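Local coordinates for Lmo2125 protein (Listeria monocytogenes serovar 1/2a, PDB 5TU0) that binds maltose and probably delivers it, as the extracellular solute-binding lipoprotein of a sugar transport system, for uptake across the cell membrane, at residues Y22-K25 against I26-D29; I199-A202 against T203-Q207; S219-D222 against F223-Q227; S323-E327 against L328-V332. The protein carries 2 engineered substitutions. One frame throughout, in Å; residues are numbered along the deposited sequence.

Interaction 1 (Y22-K25 against I26-D29)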
loop_
_atom_site.group_PDB
_atom_site.type_symbol
_atom_site.label_atom_id
_atom_site.label_comp_id
_atom_site.label_asym_id
_atom_site.label_seq_id
_atom_site.Cartn_x
_atom_site.Cartn_y
_atom_site.Cartn_z
ATOM N N TYR A 22 -6.407 -12.964 16.625
ATOM C CA TYR A 22 -6.696 -13.734 15.432
ATOM C C TYR A 22 -5.865 -15.002 15.391
ATOM O O TYR A 22 -6.411 -16.098 15.184
ATOM C CB TYR A 22 -6.451 -12.890 14.167
ATOM C CG TYR A 22 -6.327 -13.712 12.921
ATOM C CD1 TYR A 22 -7.442 -14.318 12.358
ATOM C CD2 TYR A 22 -5.087 -13.871 12.282
ATOM C CE1 TYR A 22 -7.332 -15.092 11.210
ATOM C CE2 TYR A 22 -4.969 -14.636 11.130
ATOM C CZ TYR A 22 -6.099 -15.240 10.596
ATOM O OH TYR A 22 -6.004 -16.001 9.445
ATOM N N VAL A 23 -4.558 -14.869 15.605
ATOM C CA VAL A 23 -3.681 -16.035 15.599
ATOM C C VAL A 23 -4.101 -17.014 16.725
ATOM O O VAL A 23 -4.153 -18.236 16.498
ATOM C CB VAL A 23 -2.187 -15.646 15.661
ATOM C CG1 VAL A 23 -1.299 -16.869 15.855
ATOM C CG2 VAL A 23 -1.791 -14.921 14.380
ATOM N N ASN A 24 -4.423 -16.485 17.901
ATOM C CA ASN A 24 -4.871 -17.338 19.020
ATOM C C ASN A 24 -6.163 -18.082 18.707
ATOM O O ASN A 24 -6.297 -19.261 19.063
ATOM C CB ASN A 24 -4.974 -16.565 20.338
ATOM C CG ASN A 24 -3.628 -16.391 21.013
ATOM O OD1 ASN A 24 -2.744 -17.236 20.887
ATOM N ND2 ASN A 24 -3.470 -15.303 21.743
ATOM N N LYS A 25 -7.087 -17.419 18.019
ATOM C CA LYS A 25 -8.325 -18.056 17.610
ATOM C C LYS A 25 -8.082 -19.227 16.647
ATOM O O LYS A 25 -8.637 -20.300 16.835
ATOM C CB LYS A 25 -9.276 -17.065 16.939
ATOM C CG LYS A 25 -10.656 -17.643 16.643
ATOM C CD LYS A 25 -11.625 -16.581 16.136
ATOM C CE LYS A 25 -13.082 -16.928 16.399
ATOM N NZ LYS A 25 -13.434 -16.746 17.829
ATOM N N ILE A 26 -7.247 -19.029 15.629
ATOM C CA ILE A 26 -7.057 -20.076 14.619
ATOM C C ILE A 26 -5.986 -21.126 14.898
ATOM O O ILE A 26 -5.991 -22.167 14.247
ATOM C CB ILE A 26 -6.764 -19.479 13.222
ATOM C CG1 ILE A 26 -5.365 -18.839 13.157
ATOM C CG2 ILE A 26 -7.857 -18.483 12.855
ATOM C CD1 ILE A 26 -4.921 -18.428 11.757
ATOM N N LYS A 27 -5.081 -20.900 15.849
ATOM C CA LYS A 27 -3.970 -21.851 16.021
ATOM C C LYS A 27 -4.401 -23.264 16.444
ATOM O O LYS A 27 -3.760 -24.244 16.077
ATOM C CB LYS A 27 -2.932 -21.327 17.002
ATOM C CG LYS A 27 -3.368 -21.337 18.451
ATOM C CD LYS A 27 -2.290 -20.742 19.320
ATOM C CE LYS A 27 -2.606 -20.953 20.785
ATOM N NZ LYS A 27 -1.669 -20.173 21.632
ATOM N N GLY A 28 -5.486 -23.357 17.204
ATOM C CA GLY A 28 -5.950 -24.643 17.725
ATOM C C GLY A 28 -6.124 -25.747 16.698
ATOM O O GLY A 28 -5.627 -26.862 16.885
ATOM N N ASP A 29 -6.833 -25.449 15.617
ATOM C CA ASP A 29 -7.097 -26.460 14.584
ATOM C C ASP A 29 -5.810 -26.881 13.850
ATOM O O ASP A 29 -5.667 -28.047 13.451
ATOM C CB ASP A 29 -8.190 -25.987 13.635
ATOM C CG ASP A 29 -9.539 -25.872 14.320
ATOM O OD1 ASP A 29 -9.844 -26.702 15.195
ATOM O OD2 ASP A 29 -10.305 -24.962 13.975
HETATM O O HOH W 1 -7.007 -21.920 19.268
HETATM O O HOH W 2 -8.657 -23.054 15.986
#

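Interaction 2 (I199-A202 against T203-Q207)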
loop_
_atom_site.group_PDB
_atom_site.type_symbol
_atom_site.label_atom_id
_atom_site.label_comp_id
_atom_site.label_asym_id
_atom_site.label_seq_id
_atom_site.Cartn_x
_atom_site.Cartn_y
_atom_site.Cartn_z
ATOM N N ILE A 199 2.016 14.942 -13.883
ATOM C CA ILE A 199 2.618 15.993 -13.101
ATOM C C ILE A 199 1.920 17.318 -13.433
ATOM O O ILE A 199 1.603 18.089 -12.526
ATOM C CB ILE A 199 4.140 16.100 -13.334
ATOM C CG1 ILE A 199 4.842 14.798 -12.907
ATOM C CG2 ILE A 199 4.697 17.260 -12.525
ATOM C CD1 ILE A 199 6.287 14.734 -13.336
ATOM N N THR A 200 1.661 17.545 -14.728
ATOM C CA THR A 200 0.993 18.766 -15.199
ATOM C C THR A 200 -0.411 18.887 -14.600
ATOM O O THR A 200 -0.795 19.963 -14.153
ATOM C CB THR A 200 0.937 18.811 -16.749
ATOM O OG1 THR A 200 2.266 18.718 -17.270
ATOM C CG2 THR A 200 0.304 20.110 -17.261
ATOM N N TYR A 201 -1.163 17.789 -14.596
ATOM C CA TYR A 201 -2.496 17.768 -14.004
ATOM C C TYR A 201 -2.447 18.088 -12.500
ATOM O O TYR A 201 -3.235 18.917 -11.991
ATOM C CB TYR A 201 -3.198 16.431 -14.246
ATOM C CG TYR A 201 -4.604 16.456 -13.768
ATOM C CD1 TYR A 201 -5.592 17.156 -14.484
ATOM C CD2 TYR A 201 -4.975 15.823 -12.575
ATOM C CE1 TYR A 201 -6.890 17.204 -14.032
ATOM C CE2 TYR A 201 -6.288 15.871 -12.119
ATOM C CZ TYR A 201 -7.236 16.552 -12.849
ATOM O OH TYR A 201 -8.542 16.612 -12.385
ATOM N N ALA A 202 -1.515 17.469 -11.797
ATOM C CA ALA A 202 -1.349 17.736 -10.356
ATOM C C ALA A 202 -1.038 19.210 -10.079
ATOM O O ALA A 202 -1.578 19.804 -9.145
ATOM C CB ALA A 202 -0.259 16.848 -9.757
ATOM N N THR A 203 -0.174 19.785 -10.912
ATOM C CA THR A 203 0.250 21.151 -10.755
ATOM C C THR A 203 -0.948 22.111 -10.855
ATOM O O THR A 203 -0.971 23.132 -10.159
ATOM C CB THR A 203 1.372 21.475 -11.773
ATOM O OG1 THR A 203 2.502 20.601 -11.523
ATOM C CG2 THR A 203 1.843 22.901 -11.663
ATOM N N LYS A 204 -1.933 21.774 -11.690
ATOM C CA LYS A 204 -3.135 22.623 -11.831
ATOM C C LYS A 204 -3.886 22.688 -10.493
ATOM O O LYS A 204 -4.357 23.758 -10.089
ATOM C CB LYS A 204 -4.078 22.108 -12.928
ATOM C CG LYS A 204 -3.512 22.023 -14.341
ATOM C CD LYS A 204 -3.177 23.364 -14.958
ATOM C CE LYS A 204 -2.736 23.195 -16.411
ATOM N NZ LYS A 204 -2.155 24.463 -16.951
ATOM N N TRP A 205 -4.005 21.547 -9.806
ATOM C CA TRP A 205 -4.661 21.533 -8.490
ATOM C C TRP A 205 -3.863 22.357 -7.475
ATOM O O TRP A 205 -4.429 23.203 -6.776
ATOM C CB TRP A 205 -4.881 20.108 -7.984
ATOM C CG TRP A 205 -6.067 19.427 -8.639
ATOM C CD1 TRP A 205 -6.077 18.722 -9.824
ATOM C CD2 TRP A 205 -7.412 19.382 -8.133
ATOM N NE1 TRP A 205 -7.354 18.259 -10.082
ATOM C CE2 TRP A 205 -8.187 18.651 -9.063
ATOM C CE3 TRP A 205 -8.039 19.905 -6.993
ATOM C CZ2 TRP A 205 -9.560 18.419 -8.878
ATOM C CZ3 TRP A 205 -9.393 19.683 -6.814
ATOM C CH2 TRP A 205 -10.137 18.926 -7.754
ATOM N N PHE A 206 -2.552 22.136 -7.414
ATOM C CA PHE A 206 -1.692 22.919 -6.491
ATOM C C PHE A 206 -1.735 24.419 -6.726
ATOM O O PHE A 206 -1.852 25.210 -5.766
ATOM C CB PHE A 206 -0.228 22.486 -6.621
ATOM C CG PHE A 206 0.069 21.200 -5.943
ATOM C CD1 PHE A 206 0.032 21.133 -4.567
ATOM C CD2 PHE A 206 0.445 20.072 -6.669
ATOM C CE1 PHE A 206 0.331 19.966 -3.906
ATOM C CE2 PHE A 206 0.722 18.891 -6.015
ATOM C CZ PHE A 206 0.678 18.836 -4.631
ATOM N N GLN A 207 -1.649 24.799 -8.000
ATOM C CA GLN A 207 -1.539 26.199 -8.385
ATOM C C GLN A 207 -2.869 26.969 -8.515
ATOM O O GLN A 207 -2.918 28.155 -8.175
ATOM C CB GLN A 207 -0.703 26.307 -9.668
ATOM C CG GLN A 207 0.772 25.980 -9.453
ATOM C CD GLN A 207 1.502 27.059 -8.646
ATOM O OE1 GLN A 207 1.387 28.250 -8.945
ATOM N NE2 GLN A 207 2.271 26.645 -7.633
#

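Interaction 3 (S219-D222 against F223-Q227)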
loop_
_atom_site.group_PDB
_atom_site.type_symbol
_atom_site.label_atom_id
_atom_site.label_comp_id
_atom_site.label_asym_id
_atom_site.label_seq_id
_atom_site.Cartn_x
_atom_site.Cartn_y
_atom_site.Cartn_z
ATOM N N SER A 219 3.833 18.919 6.557
ATOM C CA SER A 219 2.597 19.119 7.330
ATOM C C SER A 219 1.293 18.899 6.547
ATOM O O SER A 219 0.205 19.045 7.114
ATOM C CB SER A 219 2.592 20.542 7.871
ATOM O OG SER A 219 2.600 21.462 6.801
ATOM N N ALA A 220 1.395 18.547 5.264
ATOM C CA ALA A 220 0.198 18.367 4.424
ATOM C C ALA A 220 -0.769 17.273 4.923
ATOM O O ALA A 220 -1.988 17.447 4.837
ATOM C CB ALA A 220 0.597 18.104 2.980
ATOM N N ASP A 221 -0.253 16.150 5.428
ATOM C CA ASP A 221 -1.164 15.112 5.919
ATOM C C ASP A 221 -1.968 15.636 7.113
ATOM O O ASP A 221 -3.179 15.399 7.194
ATOM C CB ASP A 221 -0.456 13.812 6.302
ATOM C CG ASP A 221 -1.451 12.685 6.573
ATOM O OD1 ASP A 221 -2.076 12.197 5.602
ATOM O OD2 ASP A 221 -1.630 12.313 7.748
ATOM N N ASP A 222 -1.314 16.353 8.032
ATOM C CA ASP A 222 -2.021 16.920 9.191
ATOM C C ASP A 222 -3.137 17.854 8.725
ATOM O O ASP A 222 -4.251 17.821 9.254
ATOM C CB ASP A 222 -1.085 17.696 10.131
ATOM C CG ASP A 222 -0.233 16.790 11.035
ATOM O OD1 ASP A 222 -0.364 15.545 11.009
ATOM O OD2 ASP A 222 0.580 17.348 11.797
ATOM N N PHE A 223 -2.825 18.677 7.732
ATOM C CA PHE A 223 -3.784 19.615 7.176
ATOM C C PHE A 223 -4.968 18.872 6.574
ATOM O O PHE A 223 -6.116 19.172 6.859
ATOM C CB PHE A 223 -3.103 20.464 6.093
ATOM C CG PHE A 223 -4.025 21.420 5.401
ATOM C CD1 PHE A 223 -4.277 22.670 5.941
ATOM C CD2 PHE A 223 -4.629 21.076 4.193
ATOM C CE1 PHE A 223 -5.131 23.557 5.295
ATOM C CE2 PHE A 223 -5.489 21.961 3.547
ATOM C CZ PHE A 223 -5.740 23.198 4.104
ATOM N N ILE A 224 -4.672 17.902 5.726
ATOM C CA ILE A 224 -5.702 17.125 5.060
ATOM C C ILE A 224 -6.618 16.380 6.047
ATOM O O ILE A 224 -7.830 16.406 5.872
ATOM C CB ILE A 224 -5.076 16.159 4.033
ATOM C CG1 ILE A 224 -4.438 16.952 2.888
ATOM C CG2 ILE A 224 -6.116 15.204 3.453
ATOM C CD1 ILE A 224 -3.522 16.108 2.022
ATOM N N GLN A 225 -6.047 15.721 7.062
ATOM C CA GLN A 225 -6.849 14.972 8.039
ATOM C C GLN A 225 -7.713 15.906 8.873
ATOM O O GLN A 225 -8.859 15.588 9.203
ATOM C CB GLN A 225 -5.968 14.134 8.974
ATOM C CG GLN A 225 -5.063 13.145 8.258
ATOM C CD GLN A 225 -5.786 12.286 7.257
ATOM O OE1 GLN A 225 -5.335 12.125 6.114
ATOM N NE2 GLN A 225 -6.922 11.751 7.654
ATOM N N ASP A 226 -7.140 17.053 9.222
ATOM C CA ASP A 226 -7.833 18.054 10.003
ATOM C C ASP A 226 -9.066 18.554 9.225
ATOM O O ASP A 226 -10.150 18.676 9.804
ATOM C CB ASP A 226 -6.878 19.210 10.350
ATOM C CG ASP A 226 -7.502 20.236 11.281
ATOM O OD1 ASP A 226 -7.845 19.872 12.433
ATOM O OD2 ASP A 226 -7.604 21.417 10.878
ATOM N N GLN A 227 -8.907 18.829 7.923
ATOM C CA GLN A 227 -10.038 19.315 7.096
ATOM C C GLN A 227 -11.146 18.265 6.946
ATOM O O GLN A 227 -12.341 18.574 7.077
ATOM C CB GLN A 227 -9.564 19.768 5.709
ATOM C CG GLN A 227 -8.600 20.952 5.731
ATOM C CD GLN A 227 -9.244 22.245 6.207
ATOM O OE1 GLN A 227 -8.756 22.885 7.148
ATOM N NE2 GLN A 227 -10.333 22.634 5.571
#

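Interaction 4 (S323-E327 against L328-V332)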
loop_
_atom_site.group_PDB
_atom_site.type_symbol
_atom_site.label_atom_id
_atom_site.label_comp_id
_atom_site.label_asym_id
_atom_site.label_seq_id
_atom_site.Cartn_x
_atom_site.Cartn_y
_atom_site.Cartn_z
ATOM N N SER A 323 -18.972 -9.675 -0.408
ATOM C CA SER A 323 -20.391 -9.942 -0.168
ATOM C C SER A 323 -20.932 -9.315 1.119
ATOM O O SER A 323 -22.146 -9.170 1.267
ATOM C CB SER A 323 -20.635 -11.452 -0.134
ATOM O OG SER A 323 -20.262 -12.049 -1.363
ATOM N N LYS A 324 -20.044 -8.951 2.043
ATOM C CA LYS A 324 -20.453 -8.316 3.323
ATOM C C LYS A 324 -20.929 -6.893 3.075
ATOM O O LYS A 324 -21.520 -6.273 3.951
ATOM C CB LYS A 324 -19.316 -8.265 4.351
ATOM C CG LYS A 324 -18.678 -9.600 4.717
ATOM C CD LYS A 324 -19.651 -10.620 5.258
ATOM C CE LYS A 324 -18.900 -11.882 5.636
ATOM N NZ LYS A 324 -19.819 -12.939 6.134
ATOM N N ASN A 325 -20.607 -6.375 1.893
ATOM C CA ASN A 325 -21.041 -5.060 1.449
ATOM C C ASN A 325 -20.584 -3.903 2.361
ATOM O O ASN A 325 -21.348 -2.979 2.628
ATOM C CB ASN A 325 -22.566 -5.056 1.238
ATOM C CG ASN A 325 -23.034 -3.893 0.384
ATOM O OD1 ASN A 325 -22.262 -3.325 -0.384
ATOM N ND2 ASN A 325 -24.300 -3.539 0.507
ATOM N N ASP A 326 -19.340 -3.976 2.838
ATOM C CA ASP A 326 -18.730 -2.914 3.637
ATOM C C ASP A 326 -18.058 -1.968 2.636
ATOM O O ASP A 326 -17.308 -2.418 1.758
ATOM C CB ASP A 326 -17.673 -3.468 4.585
ATOM C CG ASP A 326 -16.919 -2.374 5.307
ATOM O OD1 ASP A 326 -17.576 -1.503 5.911
ATOM O OD2 ASP A 326 -15.673 -2.360 5.253
ATOM N N GLU A 327 -18.286 -0.670 2.782
ATOM C CA GLU A 327 -17.761 0.266 1.796
ATOM C C GLU A 327 -16.245 0.281 1.648
ATOM O O GLU A 327 -15.754 0.299 0.531
ATOM C CB GLU A 327 -18.293 1.671 2.030
ATOM C CG GLU A 327 -19.806 1.710 1.929
ATOM C CD GLU A 327 -20.366 3.106 1.872
ATOM O OE1 GLU A 327 -19.579 4.066 1.820
ATOM O OE2 GLU A 327 -21.605 3.234 1.864
ATOM N N LEU A 328 -15.508 0.271 2.757
ATOM C CA LEU A 328 -14.043 0.311 2.676
ATOM C C LEU A 328 -13.520 -0.930 1.961
ATOM O O LEU A 328 -12.665 -0.844 1.073
ATOM C CB LEU A 328 -13.402 0.444 4.061
ATOM C CG LEU A 328 -11.861 0.440 4.063
ATOM C CD1 LEU A 328 -11.305 1.584 3.211
ATOM C CD2 LEU A 328 -11.327 0.485 5.490
ATOM N N THR A 329 -14.066 -2.076 2.341
ATOM C CA THR A 329 -13.700 -3.347 1.739
ATOM C C THR A 329 -13.991 -3.362 0.243
ATOM O O THR A 329 -13.134 -3.774 -0.537
ATOM C CB THR A 329 -14.452 -4.505 2.399
ATOM O OG1 THR A 329 -14.224 -4.461 3.816
ATOM C CG2 THR A 329 -13.978 -5.843 1.831
ATOM N N ASN A 330 -15.179 -2.890 -0.151
ATOM C CA ASN A 330 -15.566 -2.842 -1.566
ATOM C C ASN A 330 -14.640 -1.918 -2.369
ATOM O O ASN A 330 -14.205 -2.277 -3.464
ATOM C CB ASN A 330 -17.019 -2.352 -1.749
ATOM C CG ASN A 330 -18.061 -3.363 -1.288
ATOM O OD1 ASN A 330 -17.770 -4.536 -1.051
ATOM N ND2 ASN A 330 -19.288 -2.905 -1.168
ATOM N N ALA A 331 -14.365 -0.734 -1.821
ATOM C CA ALA A 331 -13.466 0.238 -2.472
ATOM C C ALA A 331 -12.064 -0.326 -2.668
ATOM O O ALA A 331 -11.488 -0.202 -3.741
ATOM C CB ALA A 331 -13.398 1.521 -1.672
ATOM N N VAL A 332 -11.514 -0.932 -1.624
ATOM C CA VAL A 332 -10.192 -1.557 -1.707
ATOM C C VAL A 332 -10.162 -2.664 -2.747
ATOM O O VAL A 332 -9.260 -2.704 -3.570
ATOM C CB VAL A 332 -9.731 -2.128 -0.342
ATOM C CG1 VAL A 332 -8.484 -3.021 -0.498
ATOM C CG2 VAL A 332 -9.458 -0.990 0.617
HETATM O O HOH W 3 -16.625 0.893 5.500
HETATM O O HOH W 4 -17.629 -5.680 1.574
#

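Interaction 1 (Y22-K25 against I26-D29)
Tyr22 and Ile26, one turn apart on helix 17-34, make the tight side of this contact. With CG trans to the backbone N (chi1 163°), the tyrosine ring leans forward along the helix, toward Ile26, which lays its CG1 branch over one face. The end of that branch, CD1, sits 3.6 Å from Tyr22 CZ, while the other branch, CG2, reaches Tyr22 CE1 at 3.8 Å. A beta-branched isoleucine suits the place, since its two arms together span the phenol from one edge carbon to the hydroxyl. Beneath them Ile26 N donates to Tyr22 O at 3.1 Å. Both side chains are buried against Thr303 of helix 298-308 and Val295 of helix 285-295, and the phenol hydroxyl is hydrogen-bonded to Asn300 O. This is the crossover helix of a beta-alpha-beta unit with strands 10-15 and 37-42, on which Val23 packs through Val13, Val15 and Val40.

A second flank is partly exposed, though it still touches Val40. Here Lys27 runs extended along Asn24, and its NZ gives a hydrogen bond to Asn24 OD1 at 3.2 Å, tilted 31° out of the amide carbonyl plane. The wetter part is the backbone from Asn24 to Asp29, near Gly28, which has no side chain to cover it.

The chemistry thus has three elements: apolar packing with direct i to i+4 bonding, a lysine-amide bond, and two successive helical links carried by water, one bridging Asn24 O to Gly28 N, the other Lys25 O to Asp29 N.

Interaction 2 (I199-A202 against T203-Q207)
Tyr201 and Trp205 project together from helix 193-208, with their rings turned steeply against each other. The planes meet at 66° and the edge of the indole faces the phenol ring in an offset edge-to-face pair, the phenol and five-membered ring centroids being 4.9 Å apart. The same edge carries a polar link: Trp205 NE1 donates to Tyr201 OH at 3.1 Å, nearly straight at 169° and with the oxygen in the indole plane. Tryptophan suits the position because the edge of its indole carries both C-H and N-H. A chi1 of -174° carries the Tyr201 ring forward to meet it.

On another side of the helix Thr203 folds its hydroxyl back on the preceding turn. OG1 donates to Ile199 O at 2.9 Å from above the carbonyl plane, and Thr203 N donates to that oxygen too, so one carbonyl is gripped twice. Ala202 O accepts from Phe206 N and lies 3.2 Å from Phe206 CD2; the small Ala202 CB is farther, 4.4 Å from Phe206 CE2.

Around this turn Tyr201 OH also bonds to Glu136 of helix 132-138, Trp205 meets Phe156, Trp160 and Trp210 in an aromatic cluster, and Ile199 and Thr203 pack on Ala362 of helix 348-363.

Interaction 3 (S219-D222 against F223-Q227)
Asp221 and Gln225 meet one turn apart on helix 217-229, and backbone bonding dominates what joins their two turns. Four successive i to i+4 bonds tie the segments, from Phe223 N-Ser219 O to Asp226 N-Asp222 O, with lengths of 2.9 to 3.1 Å. Their N-H...O angles run from 154° to 168°, and the run is unbroken.

Among polar side chains, Asp221 and Gln225 cross at a slant. With chi1 -57°, Gln225 CG comes 3.6 Å from Asp221 OD2, so that a methylene borders the carboxylate. Asp226 turns instead to Lys230, one turn farther on, in a salt bridge, and Ser219 OG is hydrogen-bonded to Asp216.

A methylene also comes close to a carbonyl, Ile224 CG1 lying 3.2 Å from Ala220 O.

Apolar packing is modest. Within 223-227, Gln227 CG lies 3.9 Å above the plane of the Phe223 ring, toward its rim. Isoleucine and phenylalanine suit this side, where Ile224 and Phe223 both touch Met214.

Polar residues on one flank and apolar ones on another make this a regular amphipathic alpha-helix, set beside the sugar site of a solute-binding protein: the Asp221 side chain lies about 6 Å from a bound glucose unit.

Interaction 4 (S323-E327 against L328-V332)
Asp326 reaches Thr329 at the start of helix 327-336, where it is the N-cap. Its carboxylate turns to the first helical turn: OD2 accepts a weak capping bond from Thr329 N at 3.3 Å and lies 2.9 Å from Thr329 OG1, a hydroxyl also hydrogen-bonded to Tyr305. OD1 takes a water's proton, and that water accepts from Leu328 N at 3.0 Å. Aspartate suits the cap, its two oxygens serving N-H groups that have no carbonyl one turn earlier; the helix dipole would probably favour its negative charge.

Glu327 opens the helix through its backbone, Ala331 N donating to its O at 2.9 Å. A glutamate suits this place because its long, extended chain carries the carboxylate to a salt bridge with Lys122 and a hydrogen bond from Val255 N.

Asn330 ties the helix back to the loop. Its N donates to Asp326 O at 2.9 Å, and its ND2 to Asn325 OD1 at 3.1 Å, bent to 137° yet within both amide planes. A water that accepts from Asp326 N lies 2.9 Å from Asn330 OD1.

Beyond the cap, Leu328 and Ala331 pack on Val117 of strand 105-121 and Val255 of strand 253-256, while Asp326 and Thr329 face helix 298-308 and strand 311-312.

All four contacts are local, within a helix or at its start, and none touches another. Interactions 2 and 3 are the nearest neighbours, on consecutive helices whose centres of contact lie 19 Å apart, with nearest atoms about 7 Å apart. Interaction 1 stands at the far end of the molecule, 49 Å from interaction 2 between centres and on the opposite side of the chain's centre. Interaction 4 lies between, 25 Å from both interaction 1 and interaction 3. Their relation to the maltose differs: the Asp221 side chain of interaction 3 is about 6 Å from a glucose unit, whereas Leu328 of interaction 4 is about 12 Å away.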